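Local coordinates for protein MATE family efflux transporter (PDB 6IDP) that probably exports drugs and other toxic compounds across the bacterial inner membrane, changing conformation in a proton-dependent way, at residues His132-Gly144 and Ile189-Gly201. Sequence-based numbering, arbitrary orientation.
With OLC ((2R)-2,3-dihydroxypropyl (9Z)-octadec-9-enoate), chain B; OLC ((2R)-2,3-dihydroxypropyl (9Z)-octadec-9-enoate), chain R; OLC ((2R)-2,3-dihydroxypropyl (9Z)-octadec-9-enoate), chain O.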
ATOM      1  N   HIS A 132      20.768  -1.632 -18.727  1.00 62.44           N
ATOM      2  CA  HIS A 132      21.355  -2.523 -17.735  1.00 63.97           C
ATOM      3  C   HIS A 132      20.702  -2.376 -16.358  1.00 64.00           C
ATOM      4  O   HIS A 132      20.673  -3.329 -15.579  1.00 63.36           O
ATOM      5  CB  HIS A 132      22.867  -2.289 -17.634  1.00 62.87           C
ATOM      6  CG  HIS A 132      23.246  -0.880 -17.306  1.00 62.66           C
ATOM      7  ND1 HIS A 132      23.344  -0.419 -16.012  1.00 62.69           N
ATOM      8  CD2 HIS A 132      23.558   0.169 -18.104  1.00 66.09           C
ATOM      9  CE1 HIS A 132      23.697   0.855 -16.026  1.00 69.18           C
ATOM     10  NE2 HIS A 132      23.833   1.235 -17.283  1.00 60.77           N
ATOM     11  N   TYR A 133      20.165  -1.196 -16.060  1.00 63.51           N
ATOM     12  CA  TYR A 133      19.559  -0.971 -14.750  1.00 59.45           C
ATOM     13  C   TYR A 133      18.282  -1.786 -14.554  1.00 50.52           C
ATOM     14  O   TYR A 133      18.068  -2.348 -13.483  1.00 53.29           O
ATOM     15  CB  TYR A 133      19.260   0.516 -14.527  1.00 62.24           C
ATOM     16  CG  TYR A 133      18.577   0.790 -13.204  1.00 61.43           C
ATOM     17  CD1 TYR A 133      19.117   0.319 -12.013  1.00 56.53           C
ATOM     18  CD2 TYR A 133      17.393   1.515 -13.145  1.00 61.28           C
ATOM     19  CE1 TYR A 133      18.496   0.559 -10.802  1.00 50.45           C
ATOM     20  CE2 TYR A 133      16.767   1.762 -11.933  1.00 54.36           C
ATOM     21  CZ  TYR A 133      17.325   1.283 -10.767  1.00 51.42           C
ATOM     22  OH  TYR A 133      16.710   1.524  -9.560  1.00 52.75           O
ATOM     23  N   TRP A 134      17.444  -1.858 -15.584  1.00 48.07           N
ATOM     24  CA  TRP A 134      16.172  -2.569 -15.466  1.00 46.41           C
ATOM     25  C   TRP A 134      16.361  -4.077 -15.344  1.00 47.71           C
ATOM     26  O   TRP A 134      15.498  -4.766 -14.808  1.00 48.83           O
ATOM     27  CB  TRP A 134      15.257  -2.254 -16.652  1.00 53.08           C
ATOM     28  CG  TRP A 134      14.498  -0.971 -16.491  1.00 55.38           C
ATOM     29  CD1 TRP A 134      14.801   0.055 -15.646  1.00 54.93           C
ATOM     30  CD2 TRP A 134      13.303  -0.583 -17.181  1.00 56.85           C
ATOM     31  NE1 TRP A 134      13.874   1.062 -15.773  1.00 59.69           N
ATOM     32  CE2 TRP A 134      12.945   0.695 -16.710  1.00 57.28           C
ATOM     33  CE3 TRP A 134      12.504  -1.189 -18.157  1.00 56.57           C
ATOM     34  CZ2 TRP A 134      11.823   1.377 -17.177  1.00 55.86           C
ATOM     35  CZ3 TRP A 134      11.390  -0.509 -18.620  1.00 56.43           C
ATOM     36  CH2 TRP A 134      11.061   0.760 -18.130  1.00 57.46           C
ATOM     37  N   LEU A 135      17.481  -4.586 -15.844  1.00 49.75           N
ATOM     38  CA  LEU A 135      17.813  -5.993 -15.658  1.00 48.45           C
ATOM     39  C   LEU A 135      17.890  -6.313 -14.170  1.00 51.60           C
ATOM     40  O   LEU A 135      17.191  -7.201 -13.675  1.00 45.27           O
ATOM     41  CB  LEU A 135      19.134  -6.339 -16.348  1.00 47.56           C
ATOM     42  CG  LEU A 135      19.076  -6.369 -17.876  1.00 50.61           C
ATOM     43  CD1 LEU A 135      20.451  -6.631 -18.469  1.00 52.53           C
ATOM     44  CD2 LEU A 135      18.076  -7.416 -18.340  1.00 51.82           C
ATOM     45  N   TRP A 136      18.730  -5.568 -13.460  1.00 40.83           N
ATOM     46  CA  TRP A 136      18.868  -5.740 -12.021  1.00 41.64           C
ATOM     47  C   TRP A 136      17.600  -5.332 -11.279  1.00 43.43           C
ATOM     48  O   TRP A 136      17.188  -5.997 -10.327  1.00 43.64           O
ATOM     49  CB  TRP A 136      20.055  -4.930 -11.498  1.00 49.02           C
ATOM     50  CG  TRP A 136      21.378  -5.369 -12.046  1.00 52.96           C
ATOM     51  CD1 TRP A 136      22.100  -4.758 -13.030  1.00 52.39           C
ATOM     52  CD2 TRP A 136      22.141  -6.511 -11.638  1.00 48.52           C
ATOM     53  NE1 TRP A 136      23.265  -5.450 -13.260  1.00 53.37           N
ATOM     54  CE2 TRP A 136      23.314  -6.530 -12.418  1.00 51.96           C
ATOM     55  CE3 TRP A 136      21.946  -7.520 -10.690  1.00 50.30           C
ATOM     56  CZ2 TRP A 136      24.286  -7.517 -12.279  1.00 54.38           C
ATOM     57  CZ3 TRP A 136      22.914  -8.498 -10.552  1.00 49.69           C
ATOM     58  CH2 TRP A 136      24.068  -8.490 -11.342  1.00 52.43           C
ATOM     59  N   TRP A 137      16.979  -4.240 -11.715  1.00 45.11           N
ATOM     60  CA  TRP A 137      15.841  -3.697 -10.984  1.00 46.03           C
ATOM     61  C   TRP A 137      14.591  -4.566 -11.100  1.00 36.92           C
ATOM     62  O   TRP A 137      13.888  -4.767 -10.113  1.00 35.36           O
ATOM     63  CB  TRP A 137      15.519  -2.272 -11.441  1.00 46.87           C
ATOM     64  CG  TRP A 137      14.413  -1.701 -10.625  1.00 52.69           C
ATOM     65  CD1 TRP A 137      14.527  -1.050  -9.433  1.00 55.71           C
ATOM     66  CD2 TRP A 137      13.013  -1.775 -10.911  1.00 56.51           C
ATOM     67  NE1 TRP A 137      13.285  -0.698  -8.967  1.00 59.66           N
ATOM     68  CE2 TRP A 137      12.338  -1.133  -9.856  1.00 56.09           C
ATOM     69  CE3 TRP A 137      12.265  -2.314 -11.961  1.00 62.13           C
ATOM     70  CZ2 TRP A 137      10.952  -1.013  -9.821  1.00 57.46           C
ATOM     71  CZ3 TRP A 137      10.890  -2.196 -11.924  1.00 64.92           C
ATOM     72  CH2 TRP A 137      10.248  -1.550 -10.863  1.00 60.53           C
ATOM     73  N   LEU A 138      14.304  -5.062 -12.298  1.00 39.69           N
ATOM     74  CA  LEU A 138      13.158  -5.950 -12.483  1.00 40.39           C
ATOM     75  C   LEU A 138      13.354  -7.240 -11.694  1.00 41.93           C
ATOM     76  O   LEU A 138      12.393  -7.825 -11.190  1.00 43.58           O
ATOM     77  CB  LEU A 138      12.935  -6.262 -13.966  1.00 41.04           C
ATOM     78  CG  LEU A 138      12.217  -5.173 -14.769  1.00 46.98           C
ATOM     79  CD1 LEU A 138      12.282  -5.457 -16.261  1.00 40.81           C
ATOM     80  CD2 LEU A 138      10.771  -5.050 -14.306  1.00 42.01           C
ATOM     81  N   ALA A 139      14.607  -7.671 -11.579  1.00 37.94           N
ATOM     82  CA  ALA A 139      14.946  -8.844 -10.782  1.00 33.47           C
ATOM     83  C   ALA A 139      14.657  -8.594  -9.304  1.00 33.03           C
ATOM     84  O   ALA A 139      14.212  -9.487  -8.587  1.00 37.43           O
ATOM     85  CB  ALA A 139      16.405  -9.214 -10.981  1.00 32.99           C
ATOM     86  N   SER A 140      14.919  -7.368  -8.858  1.00 38.79           N
ATOM     87  CA  SER A 140      14.636  -6.967  -7.486  1.00 38.95           C
ATOM     88  C   SER A 140      13.135  -6.837  -7.264  1.00 34.54           C
ATOM     89  O   SER A 140      12.637  -7.098  -6.169  1.00 34.19           O
ATOM     90  CB  SER A 140      15.333  -5.643  -7.151  1.00 35.11           C
ATOM     91  OG  SER A 140      14.742  -4.570  -7.860  1.00 35.91           O
ATOM     92  N   ALA A 141      12.419  -6.426  -8.305  1.00 33.92           N
ATOM     93  CA  ALA A 141      10.970  -6.299  -8.221  1.00 34.49           C
ATOM     94  C   ALA A 141      10.319  -7.672  -8.079  1.00 33.35           C
ATOM     95  O   ALA A 141       9.359  -7.837  -7.325  1.00 28.65           O
ATOM     96  CB  ALA A 141      10.427  -5.572  -9.443  1.00 35.78           C
ATOM     97  N   TRP A 142      10.847  -8.655  -8.803  1.00 33.68           N
ATOM     98  CA  TRP A 142      10.317 -10.011  -8.740  1.00 31.98           C
ATOM     99  C   TRP A 142      10.569 -10.621  -7.368  1.00 31.65           C
ATOM    100  O   TRP A 142       9.678 -11.225  -6.773  1.00 33.84           O
ATOM    101  CB  TRP A 142      10.935 -10.893  -9.829  1.00 29.45           C
ATOM    102  CG  TRP A 142      10.342 -12.275  -9.877  1.00 33.84           C
ATOM    103  CD1 TRP A 142       9.281 -12.686 -10.632  1.00 36.58           C
ATOM    104  CD2 TRP A 142      10.771 -13.423  -9.132  1.00 32.54           C
ATOM    105  NE1 TRP A 142       9.025 -14.016 -10.405  1.00 34.16           N
ATOM    106  CE2 TRP A 142       9.924 -14.492  -9.488  1.00 34.25           C
ATOM    107  CE3 TRP A 142      11.788 -13.649  -8.198  1.00 32.61           C
ATOM    108  CZ2 TRP A 142      10.066 -15.771  -8.944  1.00 32.21           C
ATOM    109  CZ3 TRP A 142      11.925 -14.918  -7.660  1.00 37.08           C
ATOM    110  CH2 TRP A 142      11.070 -15.961  -8.034  1.00 36.26           C
ATOM    111  N   THR A 143      11.793 -10.460  -6.877  1.00 30.44           N
ATOM    112  CA  THR A 143      12.176 -10.980  -5.571  1.00 32.01           C
ATOM    113  C   THR A 143      11.337 -10.335  -4.462  1.00 31.66           C
ATOM    114  O   THR A 143      10.919 -11.007  -3.522  1.00 34.87           O
ATOM    115  CB  THR A 143      13.677 -10.746  -5.299  1.00 31.58           C
ATOM    116  OG1 THR A 143      14.443 -11.261  -6.393  1.00 37.63           O
ATOM    117  CG2 THR A 143      14.113 -11.438  -4.021  1.00 32.98           C
ATOM    118  N   GLY A 144      11.087  -9.033  -4.590  1.00 33.08           N
ATOM    119  CA  GLY A 144      10.267  -8.312  -3.632  1.00 31.56           C
ATOM    120  C   GLY A 144       8.815  -8.752  -3.652  1.00 32.82           C
ATOM    121  O   GLY A 144       8.178  -8.871  -2.605  1.00 36.03           O
ATOM    122  N   ILE A 189      23.933   2.931  -9.711  1.00 71.23           N
ATOM    123  CA  ILE A 189      22.496   2.746  -9.852  1.00 67.16           C
ATOM    124  C   ILE A 189      22.142   1.255  -9.809  1.00 61.79           C
ATOM    125  O   ILE A 189      21.119   0.872  -9.241  1.00 62.59           O
ATOM    126  CB  ILE A 189      21.978   3.412 -11.159  1.00 73.18           C
ATOM    127  CG1 ILE A 189      20.450   3.490 -11.170  1.00 70.56           C
ATOM    128  CG2 ILE A 189      22.535   2.722 -12.406  1.00 77.69           C
ATOM    129  CD1 ILE A 189      19.882   4.406 -10.108  1.00 77.56           C
ATOM    130  N   ASP A 190      23.003   0.412 -10.373  1.00 62.92           N
ATOM    131  CA  ASP A 190      22.775  -1.029 -10.344  1.00 61.06           C
ATOM    132  C   ASP A 190      22.974  -1.577  -8.935  1.00 54.69           C
ATOM    133  O   ASP A 190      22.296  -2.518  -8.528  1.00 49.45           O
ATOM    134  CB  ASP A 190      23.703  -1.750 -11.327  1.00 60.58           C
ATOM    135  CG  ASP A 190      23.389  -1.423 -12.775  1.00 63.42           C
ATOM    136  OD1 ASP A 190      22.324  -0.827 -13.035  1.00 65.47           O
ATOM    137  OD2 ASP A 190      24.204  -1.772 -13.655  1.00 65.18           O
ATOM    138  N   GLY A 191      23.901  -0.975  -8.196  1.00 52.41           N
ATOM    139  CA  GLY A 191      24.219  -1.411  -6.849  1.00 50.53           C
ATOM    140  C   GLY A 191      23.045  -1.376  -5.889  1.00 52.96           C
ATOM    141  O   GLY A 191      22.922  -2.238  -5.019  1.00 55.12           O
ATOM    142  N   ALA A 192      22.179  -0.378  -6.047  1.00 51.78           N
ATOM    143  CA  ALA A 192      21.001  -0.245  -5.200  1.00 48.80           C
ATOM    144  C   ALA A 192      20.040  -1.410  -5.419  1.00 46.96           C
ATOM    145  O   ALA A 192      19.469  -1.944  -4.466  1.00 47.68           O
ATOM    146  CB  ALA A 192      20.300   1.075  -5.468  1.00 48.39           C
ATOM    147  N   ALA A 193      19.865  -1.795  -6.679  1.00 42.12           N
ATOM    148  CA  ALA A 193      18.985  -2.900  -7.031  1.00 42.01           C
ATOM    149  C   ALA A 193      19.562  -4.227  -6.549  1.00 41.51           C
ATOM    150  O   ALA A 193      18.828  -5.097  -6.073  1.00 42.30           O
ATOM    151  CB  ALA A 193      18.755  -2.933  -8.531  1.00 44.50           C
ATOM    152  N   ILE A 194      20.877  -4.375  -6.679  1.00 40.48           N
ATOM    153  CA  ILE A 194      21.571  -5.573  -6.220  1.00 42.11           C
ATOM    154  C   ILE A 194      21.467  -5.716  -4.703  1.00 44.53           C
ATOM    155  O   ILE A 194      21.248  -6.815  -4.188  1.00 42.81           O
ATOM    156  CB  ILE A 194      23.051  -5.553  -6.641  1.00 42.88           C
ATOM    157  CG1 ILE A 194      23.162  -5.553  -8.165  1.00 46.53           C
ATOM    158  CG2 ILE A 194      23.802  -6.738  -6.049  1.00 45.49           C
ATOM    159  CD1 ILE A 194      24.550  -5.271  -8.679  1.00 54.81           C
ATOM    160  N   ALA A 195      21.610  -4.602  -3.992  1.00 45.16           N
ATOM    161  CA  ALA A 195      21.449  -4.597  -2.542  1.00 48.09           C
ATOM    162  C   ALA A 195      20.035  -5.028  -2.153  1.00 43.61           C
ATOM    163  O   ALA A 195      19.836  -5.709  -1.148  1.00 44.24           O
ATOM    164  CB  ALA A 195      21.764  -3.220  -1.976  1.00 40.97           C
ATOM    165  N   THR A 196      19.058  -4.631  -2.962  1.00 40.30           N
ATOM    166  CA  THR A 196      17.667  -4.995  -2.727  1.00 35.63           C
ATOM    167  C   THR A 196      17.423  -6.486  -2.984  1.00 32.77           C
ATOM    168  O   THR A 196      16.709  -7.143  -2.223  1.00 34.80           O
ATOM    169  CB  THR A 196      16.717  -4.159  -3.608  1.00 40.23           C
ATOM    170  OG1 THR A 196      16.897  -2.767  -3.321  1.00 49.22           O
ATOM    171  CG2 THR A 196      15.264  -4.538  -3.348  1.00 34.21           C
ATOM    172  N   ILE A 197      18.016  -7.016  -4.051  1.00 32.44           N
ATOM    173  CA  ILE A 197      17.872  -8.434  -4.374  1.00 31.06           C
ATOM    174  C   ILE A 197      18.395  -9.305  -3.233  1.00 30.62           C
ATOM    175  O   ILE A 197      17.744 -10.266  -2.828  1.00 33.58           O
ATOM    176  CB  ILE A 197      18.612  -8.811  -5.678  1.00 31.73           C
ATOM    177  CG1 ILE A 197      18.020  -8.063  -6.872  1.00 36.16           C
ATOM    178  CG2 ILE A 197      18.544 -10.316  -5.919  1.00 35.16           C
ATOM    179  CD1 ILE A 197      18.806  -8.231  -8.163  1.00 38.79           C
ATOM    180  N   ILE A 198      19.565  -8.958  -2.707  1.00 31.78           N
ATOM    181  CA  ILE A 198      20.169  -9.738  -1.636  1.00 35.47           C
ATOM    182  C   ILE A 198      19.346  -9.646  -0.354  1.00 35.61           C
ATOM    183  O   ILE A 198      19.065 -10.662   0.281  1.00 35.56           O
ATOM    184  CB  ILE A 198      21.613  -9.285  -1.359  1.00 36.43           C
ATOM    185  CG1 ILE A 198      22.451  -9.418  -2.631  1.00 38.38           C
ATOM    186  CG2 ILE A 198      22.225 -10.102  -0.231  1.00 33.81           C
ATOM    187  CD1 ILE A 198      23.894  -9.015  -2.458  1.00 36.61           C
ATOM    188  N   ALA A 199      18.950  -8.428   0.008  1.00 31.65           N
ATOM    189  CA  ALA A 199      18.128  -8.195   1.192  1.00 31.20           C
ATOM    190  C   ALA A 199      16.818  -8.984   1.141  1.00 34.32           C
ATOM    191  O   ALA A 199      16.513  -9.750   2.054  1.00 37.62           O
ATOM    192  CB  ALA A 199      17.840  -6.711   1.348  1.00 32.45           C
ATOM    193  N   PHE A 200      16.049  -8.789   0.074  1.00 30.38           N
ATOM    194  CA  PHE A 200      14.794  -9.509  -0.108  1.00 29.01           C
ATOM    195  C   PHE A 200      15.035 -11.005  -0.284  1.00 33.96           C
ATOM    196  O   PHE A 200      14.182 -11.824   0.059  1.00 37.80           O
ATOM    197  CB  PHE A 200      14.026  -8.963  -1.311  1.00 28.17           C
ATOM    198  CG  PHE A 200      13.349  -7.648  -1.053  1.00 33.48           C
ATOM    199  CD1 PHE A 200      13.135  -7.198   0.240  1.00 44.58           C
ATOM    200  CD2 PHE A 200      12.915  -6.865  -2.108  1.00 36.40           C
ATOM    201  CE1 PHE A 200      12.506  -5.985   0.471  1.00 46.64           C
ATOM    202  CE2 PHE A 200      12.281  -5.657  -1.884  1.00 39.49           C
ATOM    203  CZ  PHE A 200      12.076  -5.219  -0.594  1.00 38.55           C
ATOM    204  N   GLY A 201      16.198 -11.351  -0.828  1.00 36.53           N
ATOM    205  CA  GLY A 201      16.566 -12.741  -1.020  1.00 31.05           C
ATOM    206  C   GLY A 201      16.779 -13.441   0.307  1.00 34.51           C
ATOM    207  O   GLY A 201      16.359 -14.586   0.493  1.00 33.46           O
TER
HETATM  208  C18 OLC B 501       9.276  -6.638   1.736  1.00 54.74           C
HETATM  209  C10 OLC B 501       4.026  -2.255   0.061  1.00 69.11           C
HETATM  210  C9  OLC B 501       2.934  -2.052   0.827  1.00 67.69           C
HETATM  211  C17 OLC B 501       8.130  -6.559   0.752  1.00 57.25           C
HETATM  212  C11 OLC B 501       4.010  -3.303  -1.030  1.00 69.06           C
HETATM  213  C8  OLC B 501       1.681  -2.870   0.605  1.00 66.55           C
HETATM  214  C16 OLC B 501       8.673  -6.331  -0.642  1.00 62.56           C
HETATM  215  C12 OLC B 501       5.402  -3.464  -1.606  1.00 71.69           C
HETATM  216  C15 OLC B 501       7.688  -5.521  -1.459  1.00 65.63           C
HETATM  217  C13 OLC B 501       6.399  -3.642  -0.482  1.00 73.65           C
HETATM  218  C14 OLC B 501       7.741  -4.067  -1.042  1.00 71.61           C
HETATM  219  C18 OLC R 517      12.709 -13.934 -12.368  1.00 40.61           C
HETATM  220  C10 OLC R 517      14.312 -10.756 -19.342  1.00 68.38           C
HETATM  221  C9  OLC R 517      14.777 -11.065 -20.572  1.00 69.48           C
HETATM  222  C17 OLC R 517      13.307 -12.552 -12.524  1.00 44.17           C
HETATM  223  C11 OLC R 517      15.008  -9.720 -18.484  1.00 65.35           C
HETATM  224  C8  OLC R 517      16.006 -10.383 -21.137  1.00 68.61           C
HETATM  225  C16 OLC R 517      12.763 -11.905 -13.779  1.00 50.44           C
HETATM  226  C12 OLC R 517      13.995  -9.043 -17.583  1.00 62.24           C
HETATM  227  C7  OLC R 517      16.257 -10.877 -22.545  1.00 68.87           C
HETATM  228  C15 OLC R 517      13.631 -10.730 -14.181  1.00 49.82           C
HETATM  229  C13 OLC R 517      14.308  -9.349 -16.133  1.00 59.82           C
HETATM  230  C6  OLC R 517      17.078  -9.854 -23.300  1.00 71.67           C
HETATM  231  C14 OLC R 517      13.265 -10.300 -15.586  1.00 51.93           C
HETATM  232  C5  OLC R 517      16.556  -9.725 -24.714  1.00 71.65           C
HETATM  233  C18 OLC O 514      13.699  -2.456   0.564  1.00 56.88           C
HETATM  234  C17 OLC O 514      12.800  -1.430  -0.094  1.00 62.52           C
HETATM  235  C16 OLC O 514      12.414  -1.883  -1.485  1.00 61.70           C
HETATM  236  C15 OLC O 514      11.057  -1.311  -1.834  1.00 63.70           C
HETATM  237  C14 OLC O 514      10.426  -2.130  -2.939  1.00 61.64           C
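His132 ND1 donates to Asp190 OD2 at 2.9 Å, and the oxygen uses its syn lone pair. OD2 lies 26° out of the imidazole plane. A weak second bond runs from ND1 to Asp190 OD1. Ring and carboxylate planes stand roughly at a right angle. His132 reaches the carboxylate with CG set between its backbone N and carbonyl carbon (chi1 57°). The same carboxylate lies nearly coplanar with the Tyr133 ring, with OD1 at the ring edge. Ile189 CG1 lies over one face of the Tyr133 ring, 3.6 Å from its centroid, in a CH-pi contact. Trp137 CB, from the same helix as Tyr133, lies over the opposite face toward the rim, so the ring has a neighbour on each face. Further along, Ile194 CG1 packs on a face of the Trp136 indole, 3.4 Å from Trp136 CE3, a second CH-pi contact.

The two helices run nearly parallel, 21° apart, with axes 8.3 Å from each other. Both belong to the all-helical bundle of a MATE transporter. Packing is knobs-into-holes: Ala193 fits among Tyr133, Trp136, Trp137 and Ser140, while Ile197 fits among Trp136, Ala139, Ser140 and Thr143. The backbones come closest at Ser140 and Ile197, whose CA atoms are 4.7 Å apart; Ile197 CG1 packs on the small Ser140 side chain. Thr143 turns its methyl CG2 to Phe200 CB at 3.7 Å. Its hydroxyl OG1 bonds back to Ala139 O, which also accepts from Thr143 N on the opposite face of the carbonyl plane. Gly144 CA lies 3.4 Å from Phe200 CD2. Acyl chains of two monoolein molecules also touch the Phe200 ring.

Helix 161-184 backs helix 189-213, with Phe181 against Ile194 and Asn174 hydrogen-bonded to Thr196 OG1. Thr53 touches Tyr133 and Trp137.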